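Local coordinates for protein probable uracil-DNA glycosylase (Acanthamoeba polyphaga mimivirus, PDB 5X55) that is probably a uracil-DNA glycosylase, a viral member of the UDG superfamily with an alpha/beta fold built round a four-stranded parallel sheet, at residues Val165-Leu170 / Gly200-Met205. Sequence-based numbering, arbitrary orientation.
Sequences VPYPEL and GVPYAM
Pro202 CG lies over one face of the Tyr167 ring, on its CE1-CZ side, 4.0 Å from CZ. The two side chains cross at about a right angle. Tyr167 CB leaves to one side of the 200-205 segment, but with CG anti to the carbonyl carbon (chi1 -72°) the phenol end comes nearer to it and reaches Pro202. Val165 CG1 also packs on the proline ring, 3.9 Å from Pro202 CG. Pro166 follows a cis peptide bond. Its CB packs on Ala204, 4.0 Å from the methyl CB and 3.7 Å from the carbonyl O. This contact joins two loops of the UDG-like alpha/beta fold. One runs from strand 164-165 to helix 173-177, and the other follows strand 185-189 of the central parallel sheet. A water bridges the two backbones. It accepts from Tyr167 N at 2.8 Å and donates to Ala204 O at 3.0 Å, satisfying both polar groups. Leu170 closes the contact on Met205: its CB is 3.8 Å from Met205 O, and its CD1 is 4.1 Å from Met205 CA. The Met205 side chain starts away from the 165-170 segment, so Leu170 packs mainly on its backbone. Met205 O accepts a hydrogen bond from Asn173 ND2.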
ATOM      1  N   VAL A 165      -3.015  -3.751 -13.777  1.00 19.21           N
ATOM      2  CA  VAL A 165      -3.791  -3.006 -12.789  1.00 17.29           C
ATOM      3  C   VAL A 165      -2.844  -2.690 -11.635  1.00 17.89           C
ATOM      4  O   VAL A 165      -1.877  -3.438 -11.414  1.00 18.94           O
ATOM      5  CB  VAL A 165      -5.025  -3.791 -12.313  1.00 20.73           C
ATOM      6  CG1 VAL A 165      -5.980  -4.054 -13.474  1.00 16.48           C
ATOM      7  CG2 VAL A 165      -4.607  -5.115 -11.614  1.00 17.77           C
ATOM      8  N   PRO A 166      -3.022  -1.569 -10.917  1.00 18.39           N
ATOM      9  CA  PRO A 166      -4.004  -0.517 -11.205  1.00 18.53           C
ATOM     10  C   PRO A 166      -3.624   0.287 -12.450  1.00 19.42           C
ATOM     11  O   PRO A 166      -2.496   0.144 -12.918  1.00 17.59           O
ATOM     12  CB  PRO A 166      -3.944   0.363  -9.954  1.00 16.30           C
ATOM     13  CG  PRO A 166      -2.509   0.238  -9.508  1.00 16.52           C
ATOM     14  CD  PRO A 166      -2.173  -1.225  -9.759  1.00 13.31           C
ATOM     15  N   TYR A 167      -4.554   1.105 -12.963  1.00 19.08           N
ATOM     16  CA  TYR A 167      -4.286   1.953 -14.116  1.00 17.55           C
ATOM     17  C   TYR A 167      -3.226   2.996 -13.765  1.00 18.64           C
ATOM     18  O   TYR A 167      -3.013   3.309 -12.588  1.00 15.96           O
ATOM     19  CB  TYR A 167      -5.573   2.619 -14.591  1.00 17.22           C
ATOM     20  CG  TYR A 167      -6.536   1.656 -15.271  1.00 20.98           C
ATOM     21  CD1 TYR A 167      -6.157   0.350 -15.558  1.00 20.13           C
ATOM     22  CD2 TYR A 167      -7.816   2.058 -15.634  1.00 23.35           C
ATOM     23  CE1 TYR A 167      -7.016  -0.516 -16.174  1.00 23.56           C
ATOM     24  CE2 TYR A 167      -8.691   1.188 -16.254  1.00 21.84           C
ATOM     25  CZ  TYR A 167      -8.284  -0.098 -16.517  1.00 24.20           C
ATOM     26  OH  TYR A 167      -9.139  -0.978 -17.124  1.00 29.94           O
ATOM     27  N   PRO A 168      -2.521   3.521 -14.774  1.00 20.63           N
ATOM     28  CA  PRO A 168      -1.305   4.290 -14.475  1.00 20.22           C
ATOM     29  C   PRO A 168      -1.570   5.605 -13.755  1.00 19.73           C
ATOM     30  O   PRO A 168      -0.718   6.044 -12.980  1.00 18.37           O
ATOM     31  CB  PRO A 168      -0.659   4.498 -15.856  1.00 20.50           C
ATOM     32  CG  PRO A 168      -1.652   4.106 -16.842  1.00 18.36           C
ATOM     33  CD  PRO A 168      -2.670   3.242 -16.214  1.00 21.12           C
ATOM     34  N   GLU A 169      -2.723   6.237 -13.955  1.00 20.69           N
ATOM     35  CA  GLU A 169      -2.994   7.433 -13.175  1.00 23.24           C
ATOM     36  C   GLU A 169      -3.266   7.111 -11.713  1.00 25.38           C
ATOM     37  O   GLU A 169      -3.289   8.034 -10.890  1.00 22.46           O
ATOM     38  CB  GLU A 169      -4.178   8.203 -13.762  1.00 24.96           C
ATOM     39  CG  GLU A 169      -3.987   8.638 -15.222  1.00 30.00           C
ATOM     40  CD  GLU A 169      -5.212   9.366 -15.784  1.00 38.17           C
ATOM     41  OE1 GLU A 169      -5.303  10.609 -15.594  1.00 43.88           O
ATOM     42  OE2 GLU A 169      -6.089   8.698 -16.389  1.00 27.75           O
ATOM     43  N   LEU A 170      -3.459   5.836 -11.369  1.00 21.06           N
ATOM     44  CA  LEU A 170      -3.594   5.419  -9.978  1.00 22.92           C
ATOM     45  C   LEU A 170      -2.362   4.698  -9.441  1.00 19.94           C
ATOM     46  O   LEU A 170      -2.323   4.380  -8.247  1.00 21.15           O
ATOM     47  CB  LEU A 170      -4.811   4.517  -9.819  1.00 18.75           C
ATOM     48  CG  LEU A 170      -6.111   5.127 -10.306  1.00 22.11           C
ATOM     49  CD1 LEU A 170      -7.236   4.114 -10.140  1.00 18.69           C
ATOM     50  CD2 LEU A 170      -6.378   6.386  -9.503  1.00 24.39           C
ATOM     51  N   GLY A 200     -15.782  -4.196 -15.488  1.00 41.35           N
ATOM     52  CA  GLY A 200     -14.379  -4.046 -15.801  1.00 37.91           C
ATOM     53  C   GLY A 200     -13.646  -2.990 -15.001  1.00 34.86           C
ATOM     54  O   GLY A 200     -12.471  -2.731 -15.288  1.00 34.56           O
ATOM     55  N   VAL A 201     -14.287  -2.367 -14.015  1.00 30.89           N
ATOM     56  CA  VAL A 201     -13.546  -1.459 -13.142  1.00 29.76           C
ATOM     57  C   VAL A 201     -12.671  -2.295 -12.209  1.00 25.11           C
ATOM     58  O   VAL A 201     -13.185  -3.104 -11.425  1.00 22.53           O
ATOM     59  CB  VAL A 201     -14.476  -0.540 -12.341  1.00 26.66           C
ATOM     60  CG1 VAL A 201     -13.648   0.343 -11.439  1.00 19.49           C
ATOM     61  CG2 VAL A 201     -15.360   0.294 -13.282  1.00 30.24           C
ATOM     62  N   PRO A 202     -11.360  -2.128 -12.243  1.00 21.74           N
ATOM     63  CA  PRO A 202     -10.511  -2.897 -11.337  1.00 22.90           C
ATOM     64  C   PRO A 202     -10.756  -2.514  -9.885  1.00 22.43           C
ATOM     65  O   PRO A 202     -11.111  -1.374  -9.563  1.00 20.25           O
ATOM     66  CB  PRO A 202      -9.095  -2.520 -11.783  1.00 21.22           C
ATOM     67  CG  PRO A 202      -9.246  -2.018 -13.168  1.00 22.09           C
ATOM     68  CD  PRO A 202     -10.565  -1.299 -13.163  1.00 21.42           C
ATOM     69  N   TYR A 203     -10.594  -3.502  -9.002  1.00 19.84           N
ATOM     70  CA  TYR A 203     -10.557  -3.219  -7.568  1.00 20.22           C
ATOM     71  C   TYR A 203      -9.274  -2.501  -7.168  1.00 17.55           C
ATOM     72  O   TYR A 203      -9.289  -1.691  -6.242  1.00 19.58           O
ATOM     73  CB  TYR A 203     -10.679  -4.512  -6.760  1.00 23.98           C
ATOM     74  CG  TYR A 203     -12.009  -5.211  -6.870  1.00 24.15           C
ATOM     75  CD1 TYR A 203     -13.128  -4.560  -7.363  1.00 28.82           C
ATOM     76  CD2 TYR A 203     -12.142  -6.533  -6.475  1.00 27.31           C
ATOM     77  CE1 TYR A 203     -14.349  -5.215  -7.466  1.00 33.20           C
ATOM     78  CE2 TYR A 203     -13.347  -7.192  -6.566  1.00 30.63           C
ATOM     79  CZ  TYR A 203     -14.447  -6.534  -7.060  1.00 29.64           C
ATOM     80  OH  TYR A 203     -15.643  -7.208  -7.143  1.00 40.03           O
ATOM     81  N   ALA A 204      -8.161  -2.783  -7.839  1.00 17.89           N
ATOM     82  CA  ALA A 204      -6.898  -2.129  -7.508  1.00 17.74           C
ATOM     83  C   ALA A 204      -6.976  -0.628  -7.800  1.00 20.16           C
ATOM     84  O   ALA A 204      -7.408  -0.214  -8.887  1.00 18.09           O
ATOM     85  CB  ALA A 204      -5.757  -2.769  -8.293  1.00 14.61           C
ATOM     86  N   MET A 205      -6.573   0.188  -6.816  1.00 15.99           N
ATOM     87  CA  MET A 205      -6.596   1.638  -6.962  1.00 15.08           C
ATOM     88  C   MET A 205      -5.297   2.291  -6.483  1.00 17.10           C
ATOM     89  O   MET A 205      -5.271   3.486  -6.222  1.00 18.58           O
ATOM     90  CB  MET A 205      -7.799   2.229  -6.219  1.00 16.34           C
ATOM     91  CG  MET A 205      -7.837   1.958  -4.714  1.00 15.86           C
ATOM     92  SD  MET A 205      -9.195   2.912  -3.996  1.00 27.33           S
ATOM     93  CE  MET A 205      -8.414   4.528  -3.882  1.00 22.55           C
TER
HETATM   94  O   HOH W   1      -7.051   0.788 -11.665  1.00 16.75           O